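Local coordinates for protein PTHB1 (Homo sapiens, PDB 4YD8) that is a subunit of the BBSome, a coat complex thought to sort specific membrane proteins to the primary cilium, and is represented here by its N-terminal seven-bladed beta-propeller, at residues Ala10-Ser15 and His357-Tyr362; Cys30-Asp35 and Val85-Phe90; Cys108-Ser113 and Cys125-Met130; Val239-Asn244 and Phe273-Asn278; Cys293-Cys298 and Val337-Leu342. All coordinates share one frame; numbering follows the deposited sequence. Where two conformers were deposited one is given.

Contact 1: Ala10-Ser15 and His357-Tyr362; sequences ARDWWS and HLQCSY
Trp13 and Tyr362 stack across an antiparallel strand pair that closes the seven-bladed beta-propeller, strand 8-17 supplying the outermost strand of the last blade, next to 357-362. The register slips by one residue at a classic beta bulge, where Trp13 and Trp14 both face Cys360, so that two indoles reach the same side. Here the packing is tight. Tyr362 lies in an offset stack against the five-membered ring of Trp13, planes 20° apart, with Trp13 CD1 over the centre of the phenol at 3.3 Å from Tyr362 CZ. Cys360 CB covers the other face of the Trp13 indole, 3.6 Å from Trp13 CE2. The Cys360 sulfur approaches both indoles obliquely, SG lying 3.8 Å from Trp14 CE3, while Leu358 meets the Trp14 ring at its edge. Trp14 NE1 is hydrogen-bonded to Asp71. Cys360 holds the bulge with both its backbone groups: Trp13 N to Cys360 O at 3.0 Å, and Cys360 N to Trp14 O at 2.8 Å. The face carrying Asp12, Ser15 and Gln359 is looser and more exposed; in one of its two conformers Gln359 brings NE2 to 3.4 Å from Asp12 CB, a contact that is therefore uncertain. Toward the strand end a water takes the N-H of Arg11 (N to water 2.8 Å) and donates to Tyr362 O at 2.6 Å.

Contact 2: Cys30-Asp35 and Val85-Phe90; sequences CLANVD and VEVGKF
Cys30 turns its side chain onto the strand 85-88, CB lying 3.8 Å from Val85 CG2. With SG anti to the backbone N (chi1 -176°), the sulfur is carried along the strand to Val87, where SG comes within 3.7 Å of Val87 CG2 and also passes the backbone of Glu86. Ala32, next on the same side of its strand, sets its methyl against the Val87 side chain: Ala32 CB is 3.6 Å from Val87 CB and nearly as close to both methyls. The two segments lie on the innermost strands of two successive propeller blades, 29-32 and 84-88; their strand parts 30-32 and 85-88 run almost parallel, at 19°, with axes 7.1 Å apart. No hydrogen bond joins the two segments, and side chains alone bridge them. Beyond the strand the chain bends in an inverse gamma turn centred on Asn33, with a weak bond from Val34 N to Ala32 O. The turn brings Val34 back beside Val87, whose side chain it crosses at about a right angle, Val34 CG2 meeting Val87 CG2 at 3.9 Å. Leu99 and Ile45, from the second strands of the two blades, also pack on Val34 and Val87.

Contact 3: Cys108-Ser113 and Cys125-Met130; sequences CVYSVS and CQMKLM
The Tyr110 ring is sandwiched between two side chains of the opposite strand. The methyl of Met127, a selenomethionine, sits over the ring centre, CE 3.6 Å from the centroid and 5° off the normal, a CH-pi contact within a Met-aromatic pair. Leu129 CD1 covers the other face nearer the rim, 4.0 Å from the centroid. Met127 runs extended to SE and bends only at chi3 (101°), which folds CE down onto the phenol. The strands 106-112 and 127-134 are the third and outermost strands of one propeller blade, antiparallel, with Tyr110-Leu129 and Val112-Met127 as non-hydrogen-bonded pairs. Between them Ser111 and Lys128 exchange both backbone bonds, Ser111 N to Lys128 O at 2.8 Å. On their face the selenium of Met130 lies 3.8 Å from Ser111 CB. At the end where the chain loops from one strand to the other, Ser113 clasps Gln126 twice: its N-H reaches Gln126 O, and its OG accepts a nearly straight bond (178°) from Gln126 N at 3.0 Å.

Contact 4: Val239-Asn244 and Phe273-Asn278; sequences VDWTLN and FCLKDN
The Trp241 indole lies with one face under the backbone of Asn278, whose O is 3.6 Å from Trp241 CD1, and with a water in the ring plane at its edge. Leu275 approaches the six-membered ring obliquely. Trp241 belongs to 241-244, the outermost strand of one propeller blade, and reaches across to the turn after strand 271-275 of the next, so that side chains rather than sheet bonds span the two blades. Placing CG between the backbone N and carbonyl carbon (chi1 56°) lays the indole along this turn. Its NE1 gives a weak, bent hydrogen bond to Asp277 O at 3.2 Å, with 125° at the hydrogen. The same carbonyl also accepts from the edge water, which bonds weakly to Asp240 OD2 as well. Further along, Leu243 and Leu275 point at each other tip to tip; Ile281 touches Leu243 and Val264 touches Leu275, both from the blade that holds Leu275. The closest methyls of the leucine pair are Leu243 CD2 and Leu275 CD2, 3.6 Å apart.

Contact 5: Cys293-Cys298 and Val337-Leu342; sequences CFLPYC and VRVGCL
Apolar contacts between Cys293, Leu295 and Tyr297 on one strand and Val337 and Val339 on the other carry this meeting of two propeller blades. Val337 CG1, tucked in over its own backbone (chi1 55°), touches Cys293 SG at 3.9 Å and Leu295 CB at 4.1 Å. Leu295 then sends CD2 past the Val337 carbonyl to Val339, 3.6 Å from Val339 N and 3.9 Å from Val339 CG2, the two side chains crossing at a slant. That same Val339 methyl meets Tyr297 CB at 4.0 Å and lies obliquely to the phenol ring. Polar links are indirect, since no hydrogen bond runs directly between the segments. A water does the bridging: it donates to Phe294 O and accepts from Val337 N at 3.0 Å. The Arg338 side chain folds back, its NH1 bonding Val337 O at 2.9 Å from above the carbonyl plane, and NH1 also reaches the water in a weak bond. This holds the guanidinium close to Leu295 CD1. The segments 293-298 and 337-342 run 24° from parallel, on the innermost strands of consecutive blades, around the centre of the propeller. Leu308 of strand 306-311 touches both Tyr297 and Val339, strand 348-353 backs Val337 through Ile349 and Thr351, and Phe294 packs on strands 249-255 and 263-268 of the preceding blade.

From the N terminus, strand 8-17 waits for its partner until 357-362, so contact 1 closes the ring and its loop encloses the other four. Contacts 2, 3, 4 and 5 follow in series, none crossing. Contacts 2 and 5 join innermost strands of adjacent blades, contact 4 joins adjacent blades farther out, and contact 3 is a pairing within one blade. Contacts 2 and 3 share the sheet of 84-88 and touch through Val34 and Val112 and through Phe90 and Val109. Leu31, in one of its two conformers, packs on Arg338 and Leu342, linking contacts 2 and 5; Leu342 also meets Cys360 and Trp13 of contact 1. Contact 4 lies across the propeller from contacts 1, 2 and 3.

Contact 1: Ala10-Ser15 and His357-Tyr362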
# COMPACT_ATOMS: atom_id res chain seq x y z
N ALA A 10 -13.13 8.88 16.58
CA ALA A 10 -11.94 8.05 16.54
C ALA A 10 -11.33 7.90 17.93
O ALA A 10 -11.31 8.85 18.71
CB ALA A 10 -10.91 8.62 15.57
N ARG A 11 -10.87 6.69 18.24
CA ARG A 11 -10.08 6.44 19.44
C ARG A 11 -8.63 6.68 19.06
O ARG A 11 -7.82 5.75 19.00
CB ARG A 11 -10.30 5.02 19.97
CG ARG A 11 -11.44 4.84 20.95
CD ARG A 11 -12.80 5.18 20.40
NE ARG A 11 -13.79 5.27 21.48
CZ ARG A 11 -15.01 5.77 21.36
NH1 ARG A 11 -15.44 6.24 20.19
NH2 ARG A 11 -15.82 5.80 22.42
N ASP A 12 -8.31 7.93 18.78
CA ASP A 12 -6.97 8.29 18.36
C ASP A 12 -6.02 8.36 19.55
O ASP A 12 -6.43 8.62 20.69
CB ASP A 12 -6.97 9.62 17.62
CG ASP A 12 -7.48 10.75 18.50
OD1 ASP A 12 -8.60 10.62 19.00
OD2 ASP A 12 -6.77 11.76 18.69
N TRP A 13 -4.74 8.13 19.29
CA TRP A 13 -3.76 8.22 20.36
C TRP A 13 -2.48 8.91 19.91
O TRP A 13 -1.54 9.04 20.70
CB TRP A 13 -3.46 6.82 20.93
CG TRP A 13 -2.98 5.80 19.93
CD1 TRP A 13 -3.75 4.94 19.19
CD2 TRP A 13 -1.62 5.51 19.59
NE1 TRP A 13 -2.95 4.15 18.40
CE2 TRP A 13 -1.64 4.47 18.64
CE3 TRP A 13 -0.38 6.03 20.00
CZ2 TRP A 13 -0.47 3.94 18.08
CZ3 TRP A 13 0.77 5.51 19.45
CH2 TRP A 13 0.73 4.48 18.50
N TRP A 14 -2.44 9.36 18.66
CA TRP A 14 -1.25 10.04 18.13
C TRP A 14 -1.56 10.67 16.78
O TRP A 14 -2.18 10.05 15.92
CB TRP A 14 -0.08 9.07 17.97
CG TRP A 14 1.23 9.70 17.53
CD1 TRP A 14 2.21 10.19 18.34
CD2 TRP A 14 1.71 9.85 16.18
NE1 TRP A 14 3.26 10.65 17.59
CE2 TRP A 14 2.98 10.46 16.26
CE3 TRP A 14 1.18 9.55 14.93
CZ2 TRP A 14 3.74 10.75 15.13
CZ3 TRP A 14 1.94 9.84 13.80
CH2 TRP A 14 3.21 10.44 13.91
N SER A 15 -1.11 11.91 16.58
CA SER A 15 -1.19 12.50 15.26
C SER A 15 -0.05 13.48 15.04
O SER A 15 0.56 13.97 15.99
CB SER A 15 -2.54 13.21 15.05
OG SER A 15 -2.61 14.43 15.77
N HIS A 357 -1.84 15.18 7.11
CA HIS A 357 -2.30 14.82 8.46
C HIS A 357 -2.15 13.31 8.63
O HIS A 357 -2.72 12.53 7.87
CB HIS A 357 -3.73 15.27 8.70
CG HIS A 357 -3.89 16.76 8.73
ND1 HIS A 357 -3.84 17.49 9.90
CD2 HIS A 357 -4.08 17.65 7.73
CE1 HIS A 357 -4.00 18.77 9.62
NE2 HIS A 357 -4.15 18.90 8.31
N LEU A 358 -1.35 12.93 9.61
CA LEU A 358 -1.05 11.53 9.86
C LEU A 358 -1.54 11.17 11.26
O LEU A 358 -1.16 11.83 12.24
CB LEU A 358 0.45 11.27 9.72
CG LEU A 358 0.97 9.84 9.92
CD1 LEU A 358 0.43 8.92 8.83
CD2 LEU A 358 2.49 9.84 9.94
N GLN A 359 -2.37 10.14 11.37
CA GLN A 359 -3.02 9.83 12.64
C GLN A 359 -3.06 8.33 12.95
O GLN A 359 -3.36 7.52 12.05
CB GLN A 359 -4.44 10.40 12.67
CG GLN A 359 -5.22 10.06 13.97
CD GLN A 359 -6.50 10.85 14.08
OE1 GLN A 359 -7.44 10.64 13.31
NE2 GLN A 359 -6.55 11.78 15.03
N CYS A 360 -2.81 7.97 14.20
CA CYS A 360 -2.98 6.59 14.65
C CYS A 360 -4.20 6.50 15.55
O CYS A 360 -4.39 7.36 16.42
CB CYS A 360 -1.76 6.09 15.44
SG CYS A 360 -0.21 6.09 14.51
N SER A 361 -5.00 5.47 15.35
CA SER A 361 -6.17 5.26 16.20
C SER A 361 -6.42 3.78 16.45
O SER A 361 -5.85 2.91 15.77
CB SER A 361 -7.41 5.90 15.56
OG SER A 361 -7.64 5.36 14.28
N TYR A 362 -7.25 3.50 17.45
CA TYR A 362 -7.63 2.14 17.78
C TYR A 362 -9.01 1.84 17.19
O TYR A 362 -9.83 2.74 16.99
CB TYR A 362 -7.67 1.92 19.29
CG TYR A 362 -6.39 2.19 20.05
CD1 TYR A 362 -5.24 1.43 19.82
CD2 TYR A 362 -6.35 3.16 21.04
CE1 TYR A 362 -4.08 1.66 20.55
CE2 TYR A 362 -5.20 3.39 21.78
CZ TYR A 362 -4.07 2.64 21.53
OH TYR A 362 -2.94 2.89 22.28
O HOH W 1 -11.25 4.74 16.24

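Contact 2: Cys30-Asp35 and Val85-Phe90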
# COMPACT_ATOMS: atom_id res chain seq x y z
N CYS A 30 3.35 3.59 4.09
CA CYS A 30 3.70 2.21 4.25
C CYS A 30 3.87 1.90 5.74
O CYS A 30 4.42 2.70 6.49
CB CYS A 30 4.98 1.89 3.47
SG CYS A 30 5.46 0.16 3.52
N LEU A 31 3.34 0.76 6.15
CA LEU A 31 3.47 0.27 7.52
C LEU A 31 4.24 -1.04 7.52
O LEU A 31 3.74 -2.05 7.04
CB LEU A 31 2.09 0.06 8.16
CG LEU A 31 1.50 0.99 9.21
CD1 LEU A 31 0.14 0.45 9.68
CD2 LEU A 31 2.45 1.17 10.41
N ALA A 32 5.45 -1.04 8.07
CA ALA A 32 6.27 -2.25 8.00
C ALA A 32 7.40 -2.25 9.00
O ALA A 32 7.79 -1.20 9.51
CB ALA A 32 6.86 -2.41 6.57
N ASN A 33 7.93 -3.44 9.27
CA ASN A 33 9.05 -3.58 10.19
C ASN A 33 10.34 -3.29 9.43
O ASN A 33 11.17 -4.18 9.24
CB ASN A 33 9.07 -4.98 10.80
CG ASN A 33 10.13 -5.13 11.88
OD1 ASN A 33 10.70 -4.14 12.34
ND2 ASN A 33 10.42 -6.36 12.27
N VAL A 34 10.50 -2.04 9.02
CA VAL A 34 11.50 -1.66 8.01
C VAL A 34 12.92 -1.72 8.57
O VAL A 34 13.89 -1.86 7.81
CB VAL A 34 11.19 -0.23 7.45
CG1 VAL A 34 11.40 0.85 8.51
CG2 VAL A 34 12.02 0.06 6.19
N ASP A 35 13.06 -1.69 9.90
CA ASP A 35 14.39 -1.83 10.50
C ASP A 35 14.65 -3.23 11.03
O ASP A 35 15.59 -3.44 11.80
CB ASP A 35 14.59 -0.80 11.63
CG ASP A 35 13.55 -0.93 12.74
OD1 ASP A 35 12.69 -1.83 12.68
OD2 ASP A 35 13.62 -0.12 13.71
N VAL A 85 6.12 4.27 -1.75
CA VAL A 85 7.07 3.58 -0.87
C VAL A 85 6.55 2.16 -0.61
O VAL A 85 5.34 1.95 -0.46
CB VAL A 85 7.29 4.32 0.48
CG1 VAL A 85 8.14 5.57 0.28
CG2 VAL A 85 5.96 4.68 1.10
N GLU A 86 7.47 1.20 -0.58
CA GLU A 86 7.14 -0.20 -0.26
C GLU A 86 8.32 -0.80 0.49
O GLU A 86 9.44 -0.32 0.40
CB GLU A 86 6.86 -1.04 -1.51
CG GLU A 86 5.66 -0.61 -2.39
CD GLU A 86 4.30 -0.65 -1.69
OE1 GLU A 86 4.14 -1.29 -0.61
OE2 GLU A 86 3.36 -0.03 -2.26
N VAL A 87 8.06 -1.89 1.21
CA VAL A 87 9.08 -2.53 2.03
C VAL A 87 9.02 -4.01 1.73
O VAL A 87 7.94 -4.60 1.76
CB VAL A 87 8.85 -2.26 3.54
CG1 VAL A 87 9.79 -3.14 4.39
CG2 VAL A 87 9.02 -0.77 3.84
N GLY A 88 10.17 -4.61 1.44
CA GLY A 88 10.20 -5.99 1.03
C GLY A 88 11.61 -6.54 0.94
O GLY A 88 12.58 -5.85 1.27
N LYS A 89 11.72 -7.77 0.47
CA LYS A 89 13.02 -8.43 0.40
C LYS A 89 13.74 -8.08 -0.91
O LYS A 89 13.90 -8.94 -1.78
CB LYS A 89 12.87 -9.95 0.55
CG LYS A 89 12.22 -10.37 1.88
CD LYS A 89 11.86 -11.85 1.87
CE LYS A 89 11.14 -12.24 3.17
NZ LYS A 89 10.99 -13.71 3.26
N PHE A 90 14.18 -6.84 -1.02
CA PHE A 90 14.63 -6.28 -2.28
C PHE A 90 16.14 -6.44 -2.52
O PHE A 90 16.65 -5.99 -3.55
CB PHE A 90 14.27 -4.79 -2.35
CG PHE A 90 12.80 -4.51 -2.21
CD1 PHE A 90 11.86 -5.30 -2.85
CD2 PHE A 90 12.37 -3.44 -1.43
CE1 PHE A 90 10.49 -5.03 -2.73
CE2 PHE A 90 10.99 -3.15 -1.31
CZ PHE A 90 10.06 -3.95 -1.95

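Contact 3: Cys108-Ser113 and Cys125-Met130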
# COMPACT_ATOMS: atom_id res chain seq x y z
N CYS A 108 14.92 3.62 -5.89
CA CYS A 108 16.04 3.55 -4.94
C CYS A 108 15.70 2.59 -3.81
O CYS A 108 14.59 2.63 -3.28
CB CYS A 108 16.37 4.93 -4.38
SG CYS A 108 16.80 6.17 -5.68
N VAL A 109 16.64 1.70 -3.48
CA VAL A 109 16.40 0.72 -2.43
C VAL A 109 17.38 0.98 -1.27
O VAL A 109 18.57 1.14 -1.49
CB VAL A 109 16.53 -0.73 -2.98
CG1 VAL A 109 16.56 -1.75 -1.85
CG2 VAL A 109 15.35 -1.05 -3.91
N TYR A 110 16.84 1.06 -0.06
CA TYR A 110 17.60 1.47 1.12
C TYR A 110 17.58 0.44 2.22
O TYR A 110 16.58 -0.26 2.41
CB TYR A 110 17.03 2.76 1.72
CG TYR A 110 17.15 3.96 0.83
CD1 TYR A 110 18.28 4.77 0.87
CD2 TYR A 110 16.13 4.29 -0.05
CE1 TYR A 110 18.40 5.88 0.06
CE2 TYR A 110 16.25 5.40 -0.87
CZ TYR A 110 17.39 6.18 -0.81
OH TYR A 110 17.51 7.27 -1.62
N SER A 111 18.67 0.39 2.97
CA SER A 111 18.73 -0.37 4.22
C SER A 111 18.54 0.56 5.42
O SER A 111 19.32 1.48 5.62
CB SER A 111 20.09 -1.09 4.31
OG SER A 111 20.25 -1.72 5.58
N VAL A 112 17.52 0.31 6.24
CA VAL A 112 17.26 1.11 7.42
C VAL A 112 17.72 0.35 8.65
O VAL A 112 17.28 -0.78 8.86
CB VAL A 112 15.77 1.47 7.56
CG1 VAL A 112 15.52 2.27 8.83
CG2 VAL A 112 15.28 2.24 6.33
N SER A 113 18.62 0.94 9.42
CA SER A 113 19.17 0.27 10.59
C SER A 113 18.21 0.33 11.78
O SER A 113 17.28 1.13 11.82
CB SER A 113 20.50 0.89 11.00
OG SER A 113 20.28 2.13 11.66
N CYS A 125 18.35 6.50 13.46
CA CYS A 125 18.80 5.34 12.71
C CYS A 125 19.49 5.85 11.46
O CYS A 125 19.49 7.05 11.19
CB CYS A 125 17.63 4.44 12.34
SG CYS A 125 16.35 5.25 11.31
N GLN A 126 20.09 4.95 10.69
CA GLN A 126 20.64 5.35 9.41
C GLN A 126 19.82 4.73 8.29
O GLN A 126 19.14 3.73 8.50
CB GLN A 126 22.12 4.96 9.28
CG GLN A 126 22.34 3.47 9.27
CD GLN A 126 23.80 3.09 9.20
OE1 GLN A 126 24.67 3.86 9.62
NE2 GLN A 126 24.08 1.91 8.66
N MSE A 127 19.87 5.35 7.12
CA MSE A 127 19.24 4.82 5.93
C MSE A 127 20.27 4.87 4.82
O MSE A 127 20.64 5.95 4.39
CB MSE A 127 18.01 5.63 5.56
CG MSE A 127 17.23 5.04 4.41
SE MSE A 127 15.51 5.94 4.19
CE MSE A 127 16.00 7.09 2.69
N LYS A 128 20.75 3.71 4.38
CA LYS A 128 21.83 3.67 3.40
C LYS A 128 21.32 3.14 2.08
O LYS A 128 20.60 2.15 2.04
CB LYS A 128 22.98 2.78 3.88
CG LYS A 128 23.46 3.02 5.30
CD LYS A 128 23.91 4.45 5.53
CE LYS A 128 25.24 4.74 4.88
NZ LYS A 128 25.88 5.90 5.57
N LEU A 129 21.73 3.78 0.99
CA LEU A 129 21.35 3.32 -0.35
C LEU A 129 22.05 2.00 -0.68
O LEU A 129 23.28 1.89 -0.58
CB LEU A 129 21.71 4.38 -1.39
CG LEU A 129 21.31 4.07 -2.84
CD1 LEU A 129 19.81 4.17 -3.01
CD2 LEU A 129 22.03 5.01 -3.79
N MSE A 130 21.28 1.00 -1.08
CA MSE A 130 21.86 -0.28 -1.49
C MSE A 130 22.10 -0.28 -2.99
O MSE A 130 23.17 -0.66 -3.46
CB MSE A 130 20.96 -1.46 -1.11
CG MSE A 130 20.71 -1.60 0.39
SE MSE A 130 22.37 -1.92 1.34
CE MSE A 130 22.77 -3.77 0.84

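Contact 4: Val239-Asn244 and Phe273-Asn278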
# COMPACT_ATOMS: atom_id res chain seq x y z
N VAL A 239 -3.53 -11.07 -22.57
CA VAL A 239 -4.13 -11.05 -21.24
C VAL A 239 -4.55 -12.48 -20.89
O VAL A 239 -4.88 -13.27 -21.78
CB VAL A 239 -5.32 -10.07 -21.19
CG1 VAL A 239 -6.56 -10.69 -21.84
CG2 VAL A 239 -5.61 -9.65 -19.79
N ASP A 240 -4.51 -12.83 -19.61
CA ASP A 240 -4.96 -14.15 -19.17
C ASP A 240 -6.48 -14.17 -19.02
O ASP A 240 -7.17 -15.04 -19.57
CB ASP A 240 -4.28 -14.53 -17.84
CG ASP A 240 -4.46 -16.00 -17.50
OD1 ASP A 240 -4.35 -16.84 -18.42
OD2 ASP A 240 -4.69 -16.31 -16.31
N TRP A 241 -7.00 -13.20 -18.28
CA TRP A 241 -8.43 -12.99 -18.23
C TRP A 241 -8.74 -11.51 -18.04
O TRP A 241 -7.89 -10.72 -17.66
CB TRP A 241 -9.09 -13.82 -17.11
CG TRP A 241 -8.55 -13.64 -15.69
CD1 TRP A 241 -7.72 -14.48 -15.02
CD2 TRP A 241 -8.85 -12.56 -14.78
NE1 TRP A 241 -7.47 -14.00 -13.76
CE2 TRP A 241 -8.16 -12.83 -13.59
CE3 TRP A 241 -9.63 -11.40 -14.87
CZ2 TRP A 241 -8.21 -11.97 -12.49
CZ3 TRP A 241 -9.69 -10.55 -13.78
CH2 TRP A 241 -8.98 -10.84 -12.60
N THR A 242 -9.98 -11.14 -18.33
CA THR A 242 -10.41 -9.76 -18.18
C THR A 242 -11.84 -9.73 -17.63
O THR A 242 -12.61 -10.67 -17.81
CB THR A 242 -10.29 -8.99 -19.53
OG1 THR A 242 -10.43 -7.59 -19.31
CG2 THR A 242 -11.34 -9.48 -20.53
N LEU A 243 -12.17 -8.65 -16.91
CA LEU A 243 -13.51 -8.48 -16.34
C LEU A 243 -13.91 -7.02 -16.50
O LEU A 243 -13.23 -6.12 -16.01
CB LEU A 243 -13.55 -8.88 -14.85
CG LEU A 243 -14.90 -8.66 -14.15
CD1 LEU A 243 -15.94 -9.68 -14.59
CD2 LEU A 243 -14.76 -8.67 -12.63
N ASN A 244 -15.01 -6.77 -17.20
CA ASN A 244 -15.48 -5.40 -17.28
C ASN A 244 -16.28 -5.05 -16.04
O ASN A 244 -17.31 -5.66 -15.77
CB ASN A 244 -16.34 -5.17 -18.51
CG ASN A 244 -16.53 -3.70 -18.79
OD1 ASN A 244 -17.19 -3.00 -18.03
ND2 ASN A 244 -15.93 -3.21 -19.87
N PHE A 273 -15.51 -4.46 -5.21
CA PHE A 273 -15.55 -5.82 -5.74
C PHE A 273 -14.59 -6.77 -5.02
O PHE A 273 -13.46 -6.40 -4.71
CB PHE A 273 -15.17 -5.84 -7.24
CG PHE A 273 -16.01 -4.96 -8.12
CD1 PHE A 273 -15.75 -3.59 -8.21
CD2 PHE A 273 -17.02 -5.50 -8.91
CE1 PHE A 273 -16.53 -2.77 -9.07
CE2 PHE A 273 -17.78 -4.70 -9.77
CZ PHE A 273 -17.54 -3.33 -9.84
N CYS A 274 -15.03 -8.00 -4.81
CA CYS A 274 -14.14 -9.08 -4.41
C CYS A 274 -14.15 -10.14 -5.50
O CYS A 274 -15.19 -10.75 -5.76
CB CYS A 274 -14.57 -9.67 -3.07
SG CYS A 274 -13.59 -11.12 -2.60
N LEU A 275 -13.01 -10.33 -6.17
CA LEU A 275 -12.91 -11.31 -7.26
C LEU A 275 -12.20 -12.59 -6.84
O LEU A 275 -11.29 -12.55 -6.00
CB LEU A 275 -12.15 -10.71 -8.46
CG LEU A 275 -12.55 -9.31 -8.89
CD1 LEU A 275 -11.75 -8.92 -10.15
CD2 LEU A 275 -14.05 -9.19 -9.14
N LYS A 276 -12.64 -13.71 -7.41
CA LYS A 276 -11.86 -14.95 -7.32
C LYS A 276 -10.60 -14.77 -8.15
O LYS A 276 -10.56 -13.89 -9.01
CB LYS A 276 -12.66 -16.15 -7.84
CG LYS A 276 -13.79 -16.57 -6.91
CD LYS A 276 -14.75 -17.53 -7.59
CE LYS A 276 -14.02 -18.72 -8.20
NZ LYS A 276 -13.08 -19.35 -7.24
N ASP A 277 -9.59 -15.60 -7.87
CA ASP A 277 -8.30 -15.57 -8.57
C ASP A 277 -8.45 -15.69 -10.08
O ASP A 277 -7.61 -15.19 -10.82
CB ASP A 277 -7.40 -16.72 -8.09
CG ASP A 277 -6.89 -16.51 -6.70
OD1 ASP A 277 -7.46 -15.65 -5.99
OD2 ASP A 277 -5.93 -17.20 -6.31
N ASN A 278 -9.50 -16.38 -10.51
CA ASN A 278 -9.70 -16.69 -11.92
C ASN A 278 -10.49 -15.59 -12.61
O ASN A 278 -10.85 -15.70 -13.80
CB ASN A 278 -10.40 -18.04 -12.07
CG ASN A 278 -11.85 -18.01 -11.61
OD1 ASN A 278 -12.31 -17.03 -11.01
ND2 ASN A 278 -12.58 -19.09 -11.88
O HOH W 2 -5.67 -16.46 -12.99

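Contact 5: Cys293-Cys298 and Val337-Leu342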
# COMPACT_ATOMS: atom_id res chain seq x y z
N CYS A 293 -10.24 5.69 -0.41
CA CYS A 293 -9.22 4.67 -0.28
C CYS A 293 -9.78 3.44 0.43
O CYS A 293 -10.88 3.49 0.98
CB CYS A 293 -8.02 5.22 0.50
SG CYS A 293 -8.46 5.63 2.22
N PHE A 294 -9.02 2.35 0.44
CA PHE A 294 -9.52 1.14 1.12
C PHE A 294 -8.40 0.19 1.51
O PHE A 294 -7.24 0.38 1.12
CB PHE A 294 -10.62 0.51 0.21
CG PHE A 294 -10.14 -0.51 -0.81
CD1 PHE A 294 -8.91 -0.39 -1.46
CD2 PHE A 294 -10.90 -1.66 -1.04
CE1 PHE A 294 -8.48 -1.35 -2.40
CE2 PHE A 294 -10.52 -2.59 -2.02
CZ PHE A 294 -9.30 -2.46 -2.67
N LEU A 295 -8.74 -0.80 2.34
CA LEU A 295 -7.80 -1.81 2.77
C LEU A 295 -8.54 -3.02 3.32
O LEU A 295 -9.04 -2.97 4.44
CB LEU A 295 -6.85 -1.26 3.86
CG LEU A 295 -5.80 -2.30 4.27
CD1 LEU A 295 -4.69 -2.37 3.21
CD2 LEU A 295 -5.23 -2.02 5.65
N PRO A 296 -8.61 -4.11 2.53
CA PRO A 296 -9.00 -5.41 3.08
C PRO A 296 -7.92 -5.84 4.07
O PRO A 296 -6.79 -6.04 3.62
CB PRO A 296 -9.03 -6.35 1.86
CG PRO A 296 -8.94 -5.44 0.66
CD PRO A 296 -8.21 -4.21 1.12
N TYR A 297 -8.23 -5.93 5.36
CA TYR A 297 -7.17 -5.95 6.38
C TYR A 297 -7.16 -7.14 7.30
O TYR A 297 -6.17 -7.38 7.99
CB TYR A 297 -7.23 -4.66 7.23
CG TYR A 297 -8.43 -4.57 8.17
CD1 TYR A 297 -9.65 -4.09 7.71
CD2 TYR A 297 -8.34 -4.95 9.51
CE1 TYR A 297 -10.76 -4.00 8.54
CE2 TYR A 297 -9.45 -4.86 10.37
CZ TYR A 297 -10.65 -4.38 9.87
OH TYR A 297 -11.76 -4.29 10.68
N CYS A 298 -8.25 -7.90 7.34
CA CYS A 298 -8.26 -9.10 8.19
C CYS A 298 -9.47 -9.96 7.90
O CYS A 298 -10.40 -9.56 7.19
CB CYS A 298 -8.23 -8.75 9.68
SG CYS A 298 -9.84 -8.35 10.42
N VAL A 337 -4.95 4.38 4.00
CA VAL A 337 -5.16 3.80 5.33
C VAL A 337 -4.40 2.49 5.40
O VAL A 337 -4.35 1.73 4.41
CB VAL A 337 -6.66 3.58 5.63
CG1 VAL A 337 -7.35 2.74 4.54
CG2 VAL A 337 -6.85 2.96 6.99
N ARG A 338 -3.76 2.25 6.54
CA ARG A 338 -3.07 0.99 6.81
C ARG A 338 -3.41 0.49 8.20
O ARG A 338 -3.82 1.28 9.06
CB ARG A 338 -1.55 1.16 6.65
CG ARG A 338 -1.13 1.49 5.21
CD ARG A 338 -1.22 0.23 4.36
NE ARG A 338 -0.68 0.43 3.01
CZ ARG A 338 -1.35 0.97 2.00
NH1 ARG A 338 -2.60 1.39 2.17
NH2 ARG A 338 -0.76 1.10 0.82
N VAL A 339 -3.26 -0.81 8.42
CA VAL A 339 -3.43 -1.42 9.74
C VAL A 339 -2.16 -2.15 10.13
O VAL A 339 -1.58 -2.85 9.31
CB VAL A 339 -4.62 -2.40 9.77
CG1 VAL A 339 -4.73 -3.10 11.12
CG2 VAL A 339 -5.90 -1.66 9.45
N GLY A 340 -1.72 -2.02 11.37
CA GLY A 340 -0.52 -2.73 11.74
C GLY A 340 -0.27 -2.77 13.22
O GLY A 340 -1.16 -2.47 14.02
N CYS A 341 0.95 -3.15 13.57
CA CYS A 341 1.32 -3.30 14.96
C CYS A 341 2.19 -2.14 15.44
O CYS A 341 3.35 -2.00 15.02
CB CYS A 341 2.06 -4.63 15.16
SG CYS A 341 2.51 -4.95 16.86
N LEU A 342 1.61 -1.31 16.30
CA LEU A 342 2.27 -0.12 16.82
C LEU A 342 2.00 -0.06 18.30
O LEU A 342 0.97 -0.55 18.75
CB LEU A 342 1.73 1.14 16.14
CG LEU A 342 1.86 1.18 14.61
CD1 LEU A 342 1.02 2.29 14.05
CD2 LEU A 342 3.31 1.40 14.24
O HOH W 3 -5.32 2.81 1.45